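Side-chain contacts in inorganic pyrophosphatase (Coxiella burnetii, PDB 3TR4), which probably hydrolyses inorganic pyrophosphate to two phosphate ions with the help of magnesium, working as a homohexamer: residues V30-D35 / L41-F46; E22-G27 / V81-L86; R142-D145 / W151-V154; M95-E100 / D104-A109. One frame throughout, in Å; residues are numbered along the deposited sequence.

Interaction 1: residues V30-D35 / L41-F46; sequences VKYEYD and LTVDRF
Val30 and Phe46 lie side by side at one end of a two-stranded antiparallel beta hairpin, small branches filling hollows beside a flat ring. Val30 CG1 sits over the ring face, 4.3 Å from the Phe46 centroid in a CH-pi contact, while Val30 CG2 nudges Phe46 CE2 at 3.4 Å. Next comes a classic beta bulge, in which Asp44 and Arg45 both face Lys31. Beyond it the side chains of Tyr32 and Val43 diverge, and Leu41 CD2 rests over one face of the Tyr32 ring with Thr42 O at its edge. Tyr32 OH bonds Gln82 N of the second subunit.

On the face bearing Lys31 and Glu33, Lys31 runs alongside Asp44, its CD 3.4 Å from Asp44 OD2, and bends at its last torsion to bring NZ into a salt bridge with that oxygen, the hydrogen bond within it weak. Lys31 and Arg45 are predicted to bind substrate. The carboxylates of Glu33 and Asp44 stack with planes 10° apart, although Glu33 OE1 and Asp44 OD1 are like charges 3.9 Å apart, a repulsion Lys31 probably offsets. Glu33 O is gripped from opposite faces of its plane by Thr42 N and Thr42 OG1, each 2.7 Å away.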
loop_
_atom_site.group_PDB
_atom_site.type_symbol
_atom_site.label_atom_id
_atom_site.label_comp_id
_atom_site.label_asym_id
_atom_site.label_seq_id
_atom_site.Cartn_x
_atom_site.Cartn_y
_atom_site.Cartn_z
ATOM N N VAL B 30 6.030 12.880 -2.862
ATOM C CA VAL B 30 5.942 13.652 -4.093
ATOM C C VAL B 30 4.856 14.687 -3.895
ATOM O O VAL B 30 3.761 14.356 -3.445
ATOM C CB VAL B 30 5.524 12.803 -5.304
ATOM C CG1 VAL B 30 5.665 13.624 -6.585
ATOM C CG2 VAL B 30 6.345 11.550 -5.392
ATOM N N LYS B 31 5.150 15.934 -4.233
ATOM C CA LYS B 31 4.143 16.981 -4.172
ATOM C C LYS B 31 3.706 17.347 -5.583
ATOM O O LYS B 31 4.535 17.633 -6.442
ATOM C CB LYS B 31 4.677 18.214 -3.444
ATOM C CG LYS B 31 3.722 19.397 -3.465
ATOM C CD LYS B 31 4.294 20.595 -2.723
ATOM C CE LYS B 31 3.237 21.676 -2.539
ATOM N NZ LYS B 31 2.514 21.973 -3.808
ATOM N N TYR B 32 2.399 17.330 -5.816
ATOM C CA TYR B 32 1.857 17.647 -7.128
ATOM C C TYR B 32 1.274 19.053 -7.151
ATOM O O TYR B 32 0.909 19.600 -6.114
ATOM C CB TYR B 32 0.772 16.639 -7.516
ATOM C CG TYR B 32 1.257 15.209 -7.623
ATOM C CD1 TYR B 32 2.132 14.827 -8.631
ATOM C CD2 TYR B 32 0.832 14.242 -6.727
ATOM C CE1 TYR B 32 2.578 13.521 -8.736
ATOM C CE2 TYR B 32 1.270 12.931 -6.822
ATOM C CZ TYR B 32 2.139 12.577 -7.831
ATOM O OH TYR B 32 2.578 11.281 -7.928
ATOM N N GLU B 33 1.191 19.625 -8.346
ATOM C CA GLU B 33 0.508 20.891 -8.567
ATOM C C GLU B 33 -0.344 20.749 -9.816
ATOM O O GLU B 33 0.101 20.170 -10.805
ATOM C CB GLU B 33 1.513 22.025 -8.768
ATOM C CG GLU B 33 1.922 22.750 -7.497
ATOM C CD GLU B 33 2.808 23.953 -7.776
ATOM O OE1 GLU B 33 3.545 23.928 -8.785
ATOM O OE2 GLU B 33 2.763 24.925 -6.991
ATOM N N TYR B 34 -1.565 21.266 -9.784
ATOM C CA TYR B 34 -2.397 21.209 -10.977
ATOM C C TYR B 34 -2.085 22.372 -11.911
ATOM O O TYR B 34 -2.062 23.531 -11.497
ATOM C CB TYR B 34 -3.889 21.181 -10.632
ATOM C CG TYR B 34 -4.749 21.010 -11.860
ATOM C CD1 TYR B 34 -4.944 19.755 -12.424
ATOM C CD2 TYR B 34 -5.338 22.105 -12.478
ATOM C CE1 TYR B 34 -5.715 19.594 -13.561
ATOM C CE2 TYR B 34 -6.109 21.955 -13.613
ATOM C CZ TYR B 34 -6.294 20.697 -14.150
ATOM O OH TYR B 34 -7.065 20.544 -15.281
ATOM N N ASP B 35 -1.835 22.050 -13.174
ATOM C CA ASP B 35 -1.517 23.060 -14.172
ATOM C C ASP B 35 -2.741 23.329 -15.036
ATOM O O ASP B 35 -3.079 22.537 -15.914
ATOM C CB ASP B 35 -0.335 22.603 -15.035
ATOM C CG ASP B 35 0.279 23.736 -15.832
ATOM O OD1 ASP B 35 -0.472 24.640 -16.256
ATOM O OD2 ASP B 35 1.514 23.722 -16.034
ATOM N N LEU B 41 -2.116 17.427 -14.002
ATOM C CA LEU B 41 -1.481 17.407 -12.700
ATOM C C LEU B 41 0.009 17.298 -13.000
ATOM O O LEU B 41 0.411 16.547 -13.888
ATOM C CB LEU B 41 -1.964 16.204 -11.894
ATOM C CG LEU B 41 -1.726 16.179 -10.384
ATOM C CD1 LEU B 41 -2.464 17.317 -9.697
ATOM C CD2 LEU B 41 -2.169 14.840 -9.819
ATOM N N THR B 42 0.824 18.066 -12.289
ATOM C CA THR B 42 2.258 18.098 -12.547
ATOM C C THR B 42 3.036 17.820 -11.274
ATOM O O THR B 42 2.517 17.990 -10.171
ATOM C CB THR B 42 2.707 19.471 -13.080
ATOM O OG1 THR B 42 2.459 20.471 -12.084
ATOM C CG2 THR B 42 1.957 19.830 -14.359
ATOM N N VAL B 43 4.281 17.386 -11.426
ATOM C CA VAL B 43 5.154 17.228 -10.275
ATOM C C VAL B 43 5.713 18.590 -9.889
ATOM O O VAL B 43 6.294 19.289 -10.722
ATOM C CB VAL B 43 6.313 16.253 -10.560
ATOM C CG1 VAL B 43 7.390 16.376 -9.490
ATOM C CG2 VAL B 43 5.793 14.826 -10.644
ATOM N N ASP B 44 5.502 18.979 -8.636
ATOM C CA ASP B 44 6.100 20.197 -8.103
ATOM C C ASP B 44 7.499 19.876 -7.592
ATOM O O ASP B 44 8.494 20.344 -8.147
ATOM C CB ASP B 44 5.238 20.789 -6.985
ATOM C CG ASP B 44 5.843 22.046 -6.381
ATOM O OD1 ASP B 44 6.754 22.631 -7.004
ATOM O OD2 ASP B 44 5.401 22.453 -5.285
ATOM N N ARG B 45 7.577 19.060 -6.547
ATOM C CA ARG B 45 8.874 18.649 -6.020
ATOM C C ARG B 45 8.791 17.385 -5.183
ATOM O O ARG B 45 7.717 16.992 -4.728
ATOM C CB ARG B 45 9.496 19.771 -5.186
ATOM C CG ARG B 45 8.819 19.986 -3.845
ATOM C CD ARG B 45 9.348 21.230 -3.148
ATOM N NE ARG B 45 8.968 22.452 -3.850
ATOM C CZ ARG B 45 9.753 23.096 -4.710
ATOM N NH1 ARG B 45 10.968 22.638 -4.972
ATOM N NH2 ARG B 45 9.323 24.201 -5.302
ATOM N N PHE B 46 9.943 16.754 -4.984
ATOM C CA PHE B 46 10.058 15.643 -4.054
ATOM C C PHE B 46 10.607 16.147 -2.724
ATOM O O PHE B 46 11.627 16.838 -2.686
ATOM C CB PHE B 46 10.957 14.552 -4.635
ATOM C CG PHE B 46 10.415 13.935 -5.892
ATOM C CD1 PHE B 46 10.586 14.557 -7.114
ATOM C CD2 PHE B 46 9.726 12.734 -5.849
ATOM C CE1 PHE B 46 10.084 13.993 -8.274
ATOM C CE2 PHE B 46 9.221 12.165 -7.007
ATOM C CZ PHE B 46 9.400 12.795 -8.220
HETATM O O HOH W 1 4.474 22.894 -11.292
#

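Interaction 2: residues E22-G27 / V81-L86; sequences EIPANG and VQPGVL
Pro83 leans its ring against the backbone carbonyl of Glu22 and the ring of Pro24, joining the end of strand 16-23 to the loop ahead of strand 86-99. Each segment contains a type II beta turn. In the one from Gln82 to Val85, Pro83 and Gly84 take the two central positions, the textbook sequence for this turn, and Val85 N closes it on Gln82 O at 3.3 Å. The other runs from Pro24 to Gly27.

Followed outward, the Pro83 side chain changes partner step by step. CB comes first and approaches Glu22 O at 3.5 Å. CG, one bond further along the ring, is still 3.9 Å from Glu22 O but now also meets Pro24 CD at 3.8 Å, so it bridges a polar carbonyl and an apolar ring. The two proline rings are inclined to one another and touch through these two carbons instead of stacking. A second carbon of Pro24, CB, lies 3.3 Å from Val81 O.

Asn56 reinforces the junction, its OD1 accepting hydrogen bonds from both Ala25 N and Val81 N. The carboxylate of Glu22 takes no part, turning instead to Tyr34 N.

No hydrogen bond crosses between the segments. Prolines can offer only C-H groups here, so Glu22 O is buried with no hydrogen-bonding partner in the model, and the contact relies on van der Waals fit between rigid rings and carbonyl oxygens.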
loop_
_atom_site.group_PDB
_atom_site.type_symbol
_atom_site.label_atom_id
_atom_site.label_comp_id
_atom_site.label_asym_id
_atom_site.label_seq_id
_atom_site.Cartn_x
_atom_site.Cartn_y
_atom_site.Cartn_z
ATOM N N GLU B 22 -4.364 18.224 -4.545
ATOM C CA GLU B 22 -3.050 18.078 -5.158
ATOM C C GLU B 22 -2.202 17.058 -4.405
ATOM O O GLU B 22 -1.388 16.356 -5.001
ATOM C CB GLU B 22 -2.342 19.438 -5.232
ATOM C CG GLU B 22 -2.965 20.401 -6.243
ATOM C CD GLU B 22 -2.363 21.797 -6.189
ATOM O OE1 GLU B 22 -2.111 22.297 -5.071
ATOM O OE2 GLU B 22 -2.140 22.393 -7.265
ATOM N N ILE B 23 -2.411 16.972 -3.093
ATOM C CA ILE B 23 -1.659 16.057 -2.240
ATOM C C ILE B 23 -2.603 15.366 -1.263
ATOM O O ILE B 23 -3.319 16.035 -0.523
ATOM C CB ILE B 23 -0.608 16.816 -1.408
ATOM C CG1 ILE B 23 0.263 17.696 -2.305
ATOM C CG2 ILE B 23 0.232 15.842 -0.589
ATOM C CD1 ILE B 23 1.177 18.613 -1.530
ATOM N N PRO B 24 -2.596 14.026 -1.243
ATOM C CA PRO B 24 -3.507 13.286 -0.362
ATOM C C PRO B 24 -2.993 13.265 1.070
ATOM O O PRO B 24 -1.787 13.409 1.282
ATOM C CB PRO B 24 -3.452 11.876 -0.939
ATOM C CG PRO B 24 -2.051 11.759 -1.444
ATOM C CD PRO B 24 -1.680 13.124 -1.965
ATOM N N ALA B 25 -3.889 13.088 2.036
ATOM C CA ALA B 25 -3.482 12.900 3.421
ATOM C C ALA B 25 -2.499 11.739 3.498
ATOM O O ALA B 25 -2.704 10.708 2.859
ATOM C CB ALA B 25 -4.703 12.615 4.303
ATOM N N ASN B 26 -1.438 11.909 4.281
ATOM C CA ASN B 26 -0.411 10.878 4.435
ATOM C C ASN B 26 0.518 10.719 3.232
ATOM O O ASN B 26 1.336 9.801 3.191
ATOM C CB ASN B 26 -1.038 9.528 4.797
ATOM C CG ASN B 26 -1.223 9.358 6.290
ATOM O OD1 ASN B 26 -2.238 9.767 6.854
ATOM N ND2 ASN B 26 -0.235 8.755 6.942
ATOM N N GLY B 27 0.385 11.608 2.254
ATOM C CA GLY B 27 1.291 11.631 1.118
ATOM C C GLY B 27 2.311 12.744 1.275
ATOM O O GLY B 27 2.570 13.200 2.383
ATOM N N VAL B 81 -7.863 11.471 -0.345
ATOM C CA VAL B 81 -8.474 11.680 -1.654
ATOM C C VAL B 81 -7.386 11.711 -2.733
ATOM O O VAL B 81 -6.314 12.280 -2.523
ATOM C CB VAL B 81 -9.266 13.006 -1.694
ATOM C CG1 VAL B 81 -9.761 13.299 -3.101
ATOM C CG2 VAL B 81 -10.432 12.969 -0.704
ATOM N N GLN B 82 -7.660 11.100 -3.883
ATOM C CA GLN B 82 -6.683 11.030 -4.974
ATOM C C GLN B 82 -6.366 12.405 -5.570
ATOM O O GLN B 82 -7.272 13.187 -5.852
ATOM C CB GLN B 82 -7.186 10.087 -6.077
ATOM C CG GLN B 82 -6.358 10.099 -7.365
ATOM C CD GLN B 82 -6.851 9.087 -8.388
ATOM O OE1 GLN B 82 -6.758 7.879 -8.172
ATOM N NE2 GLN B 82 -7.379 9.575 -9.504
ATOM N N PRO B 83 -5.072 12.698 -5.781
ATOM C CA PRO B 83 -4.678 13.969 -6.399
ATOM C C PRO B 83 -5.364 14.155 -7.745
ATOM O O PRO B 83 -5.479 13.191 -8.504
ATOM C CB PRO B 83 -3.172 13.800 -6.620
ATOM C CG PRO B 83 -2.751 12.783 -5.631
ATOM C CD PRO B 83 -3.910 11.838 -5.496
ATOM N N GLY B 84 -5.809 15.373 -8.034
ATOM C CA GLY B 84 -6.428 15.673 -9.312
ATOM C C GLY B 84 -7.941 15.671 -9.237
ATOM O O GLY B 84 -8.622 16.049 -10.190
ATOM N N VAL B 85 -8.464 15.249 -8.092
ATOM C CA VAL B 85 -9.902 15.147 -7.890
ATOM C C VAL B 85 -10.474 16.449 -7.333
ATOM O O VAL B 85 -9.841 17.115 -6.519
ATOM C CB VAL B 85 -10.234 13.976 -6.943
ATOM C CG1 VAL B 85 -11.698 14.005 -6.534
ATOM C CG2 VAL B 85 -9.883 12.654 -7.608
ATOM N N LEU B 86 -11.667 16.813 -7.788
ATOM C CA LEU B 86 -12.347 18.003 -7.286
ATOM C C LEU B 86 -13.373 17.596 -6.234
ATOM O O LEU B 86 -14.019 16.561 -6.361
ATOM C CB LEU B 86 -13.028 18.751 -8.435
ATOM C CG LEU B 86 -13.585 20.146 -8.140
ATOM C CD1 LEU B 86 -13.712 20.954 -9.421
ATOM C CD2 LEU B 86 -14.921 20.069 -7.413
#

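Interaction 3: residues R142-D145 / W151-V154; sequences RYKD and WAKV
Lys144 stretches across to Trp151 from a type I beta turn, Arg142 to Asp145, which follows from the last residue of helix 130-142 and faces the start of strand 152-159. It is a surface contact in which a long aliphatic chain spans the interval between a turn and a strand.

Trp151 takes part with its backbone, while its CB points away from the turn. Lys144 CD lies 3.7 Å from Trp151 O and 3.8 Å from Trp151 N, so CD rests against the Trp151 backbone. Although Lys144 NZ passes 3.8 Å from Trp151 O, it makes no hydrogen bond there. Its charge goes to Glu100, whose OE1 accepts from both Lys144 NZ and Trp151 N; one carboxylate oxygen thus ties the lysine tip and the strand entrance together.

Ala152 follows, its methyl pointing at the turn and meeting Lys144 CD at 4.4 Å. The lysine gets there because CG stands anti to the carbonyl carbon (chi1 -69°) and the chain is extended beyond it. Near its root, Lys144 CG also covers one face of the Tyr143 ring, 3.7 Å above the plane and offset toward the rim. Tyr143 is predicted to bind substrate, so the lysine touches a probable substrate-binding ring with CG and the strand with CD.

Lys153 and Val154 carry the strand onward beyond the turn, and Val154 N bonds Glu141 OE1 of the preceding helix. The turn itself is closed by Asp145 N, 3.0 Å from Arg142 O.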
loop_
_atom_site.group_PDB
_atom_site.type_symbol
_atom_site.label_atom_id
_atom_site.label_comp_id
_atom_site.label_asym_id
_atom_site.label_seq_id
_atom_site.Cartn_x
_atom_site.Cartn_y
_atom_site.Cartn_z
ATOM N N ARG B 142 7.693 22.917 9.963
ATOM C CA ARG B 142 8.917 22.128 9.854
ATOM C C ARG B 142 9.173 21.501 8.482
ATOM O O ARG B 142 10.279 21.030 8.219
ATOM C CB ARG B 142 8.941 21.033 10.928
ATOM C CG ARG B 142 8.981 21.549 12.356
ATOM C CD ARG B 142 10.101 22.562 12.546
ATOM N NE ARG B 142 10.671 22.504 13.889
ATOM C CZ ARG B 142 10.041 22.898 14.991
ATOM N NH1 ARG B 142 8.805 23.374 14.920
ATOM N NH2 ARG B 142 10.644 22.808 16.169
ATOM N N TYR B 143 8.169 21.493 7.612
ATOM C CA TYR B 143 8.278 20.728 6.371
ATOM C C TYR B 143 9.264 21.295 5.338
ATOM O O TYR B 143 9.616 20.611 4.378
ATOM C CB TYR B 143 6.901 20.466 5.745
ATOM C CG TYR B 143 6.293 21.616 4.972
ATOM C CD1 TYR B 143 5.684 21.396 3.743
ATOM C CD2 TYR B 143 6.302 22.911 5.475
ATOM C CE1 TYR B 143 5.116 22.430 3.028
ATOM C CE2 TYR B 143 5.733 23.959 4.761
ATOM C CZ TYR B 143 5.141 23.709 3.539
ATOM O OH TYR B 143 4.572 24.734 2.817
ATOM N N LYS B 144 9.720 22.527 5.544
ATOM C CA LYS B 144 10.707 23.132 4.647
ATOM C C LYS B 144 12.116 23.103 5.239
ATOM O O LYS B 144 13.066 23.596 4.629
ATOM C CB LYS B 144 10.326 24.578 4.318
ATOM C CG LYS B 144 9.087 24.736 3.447
ATOM C CD LYS B 144 8.872 26.202 3.086
ATOM C CE LYS B 144 7.796 26.371 2.028
ATOM N NZ LYS B 144 7.704 27.780 1.549
ATOM N N ASP B 145 12.244 22.523 6.428
ATOM C CA ASP B 145 13.500 22.548 7.177
ATOM C C ASP B 145 14.751 22.178 6.373
ATOM O O ASP B 145 15.817 22.750 6.587
ATOM C CB ASP B 145 13.400 21.660 8.420
ATOM C CG ASP B 145 12.680 22.342 9.569
ATOM O OD1 ASP B 145 12.155 23.456 9.366
ATOM O OD2 ASP B 145 12.634 21.760 10.675
ATOM N N TRP B 151 11.497 28.882 3.901
ATOM C CA TRP B 151 11.258 29.309 5.271
ATOM C C TRP B 151 9.765 29.321 5.554
ATOM O O TRP B 151 8.959 29.592 4.664
ATOM C CB TRP B 151 11.841 30.704 5.495
ATOM C CG TRP B 151 11.718 31.198 6.902
ATOM C CD1 TRP B 151 12.487 30.831 7.968
ATOM C CD2 TRP B 151 10.781 32.162 7.397
ATOM N NE1 TRP B 151 12.083 31.503 9.099
ATOM C CE2 TRP B 151 11.036 32.326 8.774
ATOM C CE3 TRP B 151 9.749 32.900 6.811
ATOM C CZ2 TRP B 151 10.298 33.197 9.572
ATOM C CZ3 TRP B 151 9.017 33.764 7.606
ATOM C CH2 TRP B 151 9.295 33.905 8.971
ATOM N N ALA B 152 9.398 29.019 6.793
ATOM C CA ALA B 152 7.997 29.001 7.184
ATOM C C ALA B 152 7.844 29.383 8.645
ATOM O O ALA B 152 8.711 29.092 9.474
ATOM C CB ALA B 152 7.393 27.635 6.929
ATOM N N LYS B 153 6.735 30.043 8.947
ATOM C CA LYS B 153 6.410 30.427 10.308
ATOM C C LYS B 153 4.897 30.473 10.441
ATOM O O LYS B 153 4.241 31.324 9.839
ATOM C CB LYS B 153 7.011 31.794 10.635
ATOM C CG LYS B 153 6.687 32.313 12.027
ATOM C CD LYS B 153 7.291 31.432 13.105
ATOM C CE LYS B 153 7.160 32.075 14.476
ATOM N NZ LYS B 153 5.739 32.339 14.842
ATOM N N VAL B 154 4.345 29.541 11.212
ATOM C CA VAL B 154 2.909 29.519 11.461
ATOM C C VAL B 154 2.564 30.449 12.614
ATOM O O VAL B 154 3.149 30.356 13.693
ATOM C CB VAL B 154 2.408 28.100 11.760
ATOM C CG1 VAL B 154 0.924 28.121 12.145
ATOM C CG2 VAL B 154 2.641 27.203 10.561
#

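Interaction 4: residues M95-E100 / D104-A109; sequences MKMEDE and DSKVLA. With MN (manganese (II) ion), chain I.
Asp104 and Asp99 face each other near the tip of a beta hairpin, strands 86-99 and 106-111, where the turn end carries part of the metal site. Asp104 OD1 binds the manganese ion at 2.5 Å; two waters and Asp72, from outside the hairpin, are further ligands. Its other oxygen, OD2, is met from above the carboxylate plane by Lys106 NZ at 2.8 Å in a salt bridge.

In the second shell, Lys106 NZ also donates to Asp104 O and to Asp72 OD2, so a single ammonium group links two metal ligands and would help fix their carboxylates. The aliphatic part of Lys106 lies alongside the selenomethionine Met95, with Met95 CE 3.8 Å from Lys106 CD. Asp99 OD2 lies 3.5 Å from Asp104 OD2, a close pair of like charges without a bond that Lys106 NZ and the metal probably ease, while Asp99 OD1 accepts from Ala101 N and Gly102 N.

Further out, Met95 and Lys106 form an antiparallel hydrogen-bonded pair, and Asp104 N bonds Met97 O at 3.1 Å. Between these, a side chain replaces a backbone acceptor: with its oxygen anti to the carbonyl carbon (chi1 -71°), Ser105 OG, also hydrogen-bonded to Glu103 OE2, receives Met97 N at 3.3 Å.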
loop_
_atom_site.group_PDB
_atom_site.type_symbol
_atom_site.label_atom_id
_atom_site.label_comp_id
_atom_site.label_asym_id
_atom_site.label_seq_id
_atom_site.Cartn_x
_atom_site.Cartn_y
_atom_site.Cartn_z
HETATM N N MSE B 95 -5.501 28.748 8.829
HETATM C CA MSE B 95 -4.196 28.724 9.463
HETATM C C MSE B 95 -3.349 29.868 8.920
HETATM O O MSE B 95 -3.001 29.888 7.741
HETATM C CB MSE B 95 -3.506 27.385 9.199
HETATM C CG MSE B 95 -2.245 27.169 10.013
HETATM SE SE MSE B 95 -1.259 25.603 9.417
HETATM C CE MSE B 95 -0.579 26.328 7.734
ATOM N N LYS B 96 -3.025 30.823 9.783
ATOM C CA LYS B 96 -2.224 31.969 9.385
ATOM C C LYS B 96 -0.749 31.593 9.385
ATOM O O LYS B 96 -0.241 31.046 10.364
ATOM C CB LYS B 96 -2.467 33.140 10.337
ATOM C CG LYS B 96 -3.887 33.683 10.306
ATOM C CD LYS B 96 -4.173 34.420 9.006
ATOM C CE LYS B 96 -5.540 35.090 9.040
ATOM N NZ LYS B 96 -5.783 35.937 7.840
HETATM N N MSE B 97 -0.061 31.876 8.286
HETATM C CA MSE B 97 1.355 31.549 8.195
HETATM C C MSE B 97 2.050 32.399 7.146
HETATM O O MSE B 97 1.407 32.951 6.254
HETATM C CB MSE B 97 1.554 30.053 7.900
HETATM C CG MSE B 97 1.913 29.713 6.455
HETATM SE SE MSE B 97 2.319 27.804 6.166
HETATM C CE MSE B 97 3.837 27.608 7.369
ATOM N N GLU B 98 3.365 32.516 7.269
ATOM C CA GLU B 98 4.152 33.184 6.243
ATOM C C GLU B 98 5.317 32.301 5.834
ATOM O O GLU B 98 5.821 31.507 6.634
ATOM C CB GLU B 98 4.642 34.554 6.717
ATOM C CG GLU B 98 5.722 34.519 7.783
ATOM C CD GLU B 98 6.304 35.896 8.057
ATOM O OE1 GLU B 98 6.785 36.547 7.105
ATOM O OE2 GLU B 98 6.274 36.333 9.226
ATOM N N ASP B 99 5.728 32.419 4.578
ATOM C CA ASP B 99 6.894 31.695 4.107
ATOM C C ASP B 99 7.994 32.689 3.767
ATOM O O ASP B 99 7.917 33.854 4.156
ATOM C CB ASP B 99 6.549 30.796 2.913
ATOM C CG ASP B 99 5.926 31.560 1.757
ATOM O OD1 ASP B 99 6.182 32.779 1.629
ATOM O OD2 ASP B 99 5.185 30.931 0.969
ATOM N N GLU B 100 9.012 32.235 3.045
ATOM C CA GLU B 100 10.153 33.088 2.728
ATOM C C GLU B 100 9.744 34.338 1.944
ATOM O O GLU B 100 10.371 35.390 2.075
ATOM C CB GLU B 100 11.229 32.302 1.965
ATOM C CG GLU B 100 10.799 31.791 0.598
ATOM C CD GLU B 100 9.848 30.608 0.673
ATOM O OE1 GLU B 100 9.767 29.966 1.743
ATOM O OE2 GLU B 100 9.180 30.318 -0.342
ATOM N N ASP B 104 1.089 33.237 3.203
ATOM C CA ASP B 104 0.728 31.975 2.569
ATOM C C ASP B 104 -0.195 31.172 3.481
ATOM O O ASP B 104 0.010 29.975 3.700
ATOM C CB ASP B 104 1.976 31.160 2.220
ATOM C CG ASP B 104 1.691 30.056 1.217
ATOM O OD1 ASP B 104 0.843 30.266 0.322
ATOM O OD2 ASP B 104 2.321 28.981 1.324
ATOM N N SER B 105 -1.210 31.846 4.011
ATOM C CA SER B 105 -2.188 31.206 4.882
ATOM C C SER B 105 -2.962 30.121 4.149
ATOM O O SER B 105 -2.955 30.055 2.918
ATOM C CB SER B 105 -3.151 32.240 5.461
ATOM O OG SER B 105 -2.490 33.060 6.407
ATOM N N LYS B 106 -3.632 29.268 4.913
ATOM C CA LYS B 106 -4.344 28.145 4.336
ATOM C C LYS B 106 -5.676 27.916 5.046
ATOM O O LYS B 106 -5.731 27.789 6.271
ATOM C CB LYS B 106 -3.470 26.893 4.397
ATOM C CG LYS B 106 -2.190 27.016 3.566
ATOM C CD LYS B 106 -1.128 26.027 4.001
ATOM C CE LYS B 106 0.074 26.070 3.065
ATOM N NZ LYS B 106 0.513 27.458 2.758
ATOM N N VAL B 107 -6.750 27.881 4.268
ATOM C CA VAL B 107 -8.072 27.600 4.811
ATOM C C VAL B 107 -8.163 26.138 5.234
ATOM O O VAL B 107 -7.682 25.251 4.534
ATOM C CB VAL B 107 -9.177 27.917 3.785
ATOM C CG1 VAL B 107 -10.514 27.357 4.244
ATOM C CG2 VAL B 107 -9.273 29.419 3.561
ATOM N N LEU B 108 -8.759 25.894 6.396
ATOM C CA LEU B 108 -9.034 24.532 6.839
ATOM C C LEU B 108 -10.497 24.206 6.558
ATOM O O LEU B 108 -11.391 24.975 6.918
ATOM C CB LEU B 108 -8.736 24.375 8.332
ATOM C CG LEU B 108 -8.889 22.955 8.889
ATOM C CD1 LEU B 108 -7.858 22.026 8.269
ATOM C CD2 LEU B 108 -8.776 22.946 10.405
ATOM N N ALA B 109 -10.742 23.070 5.913
ATOM C CA ALA B 109 -12.097 22.709 5.510
ATOM C C ALA B 109 -12.417 21.234 5.725
ATOM O O ALA B 109 -11.525 20.421 5.978
ATOM C CB ALA B 109 -12.331 23.092 4.051
HETATM MN MN MN I . 0.452 28.721 -1.641
HETATM O O HOH W 2 -0.882 30.029 -2.324
HETATM O O HOH W 3 0.323 27.473 -3.793
#

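Along the chain, interaction 1 is nested within the loop closed by interaction 2; interaction 4 follows, then interaction 3. Interactions 1 and 2 touch, their centres about 11 Å apart, and both reach neighbouring subunits, so hairpin 30-46 and the turns beside it belong to the hexamer interface. Interactions 3 and 4 form a second touching pair, about 11 Å between centres, through adjacent strands 86-99 and 152-159, where Lys153 N bonds Glu98 O. The main sheet connects the pairs: strand 16-23 of interaction 2 neighbours strand 86-99 of interaction 4, though the two interactions lie on opposite sides of the chain's centre. Predicted substrate-binding residues and the manganese ligand place interactions 1, 3 and 4 around one probable active site.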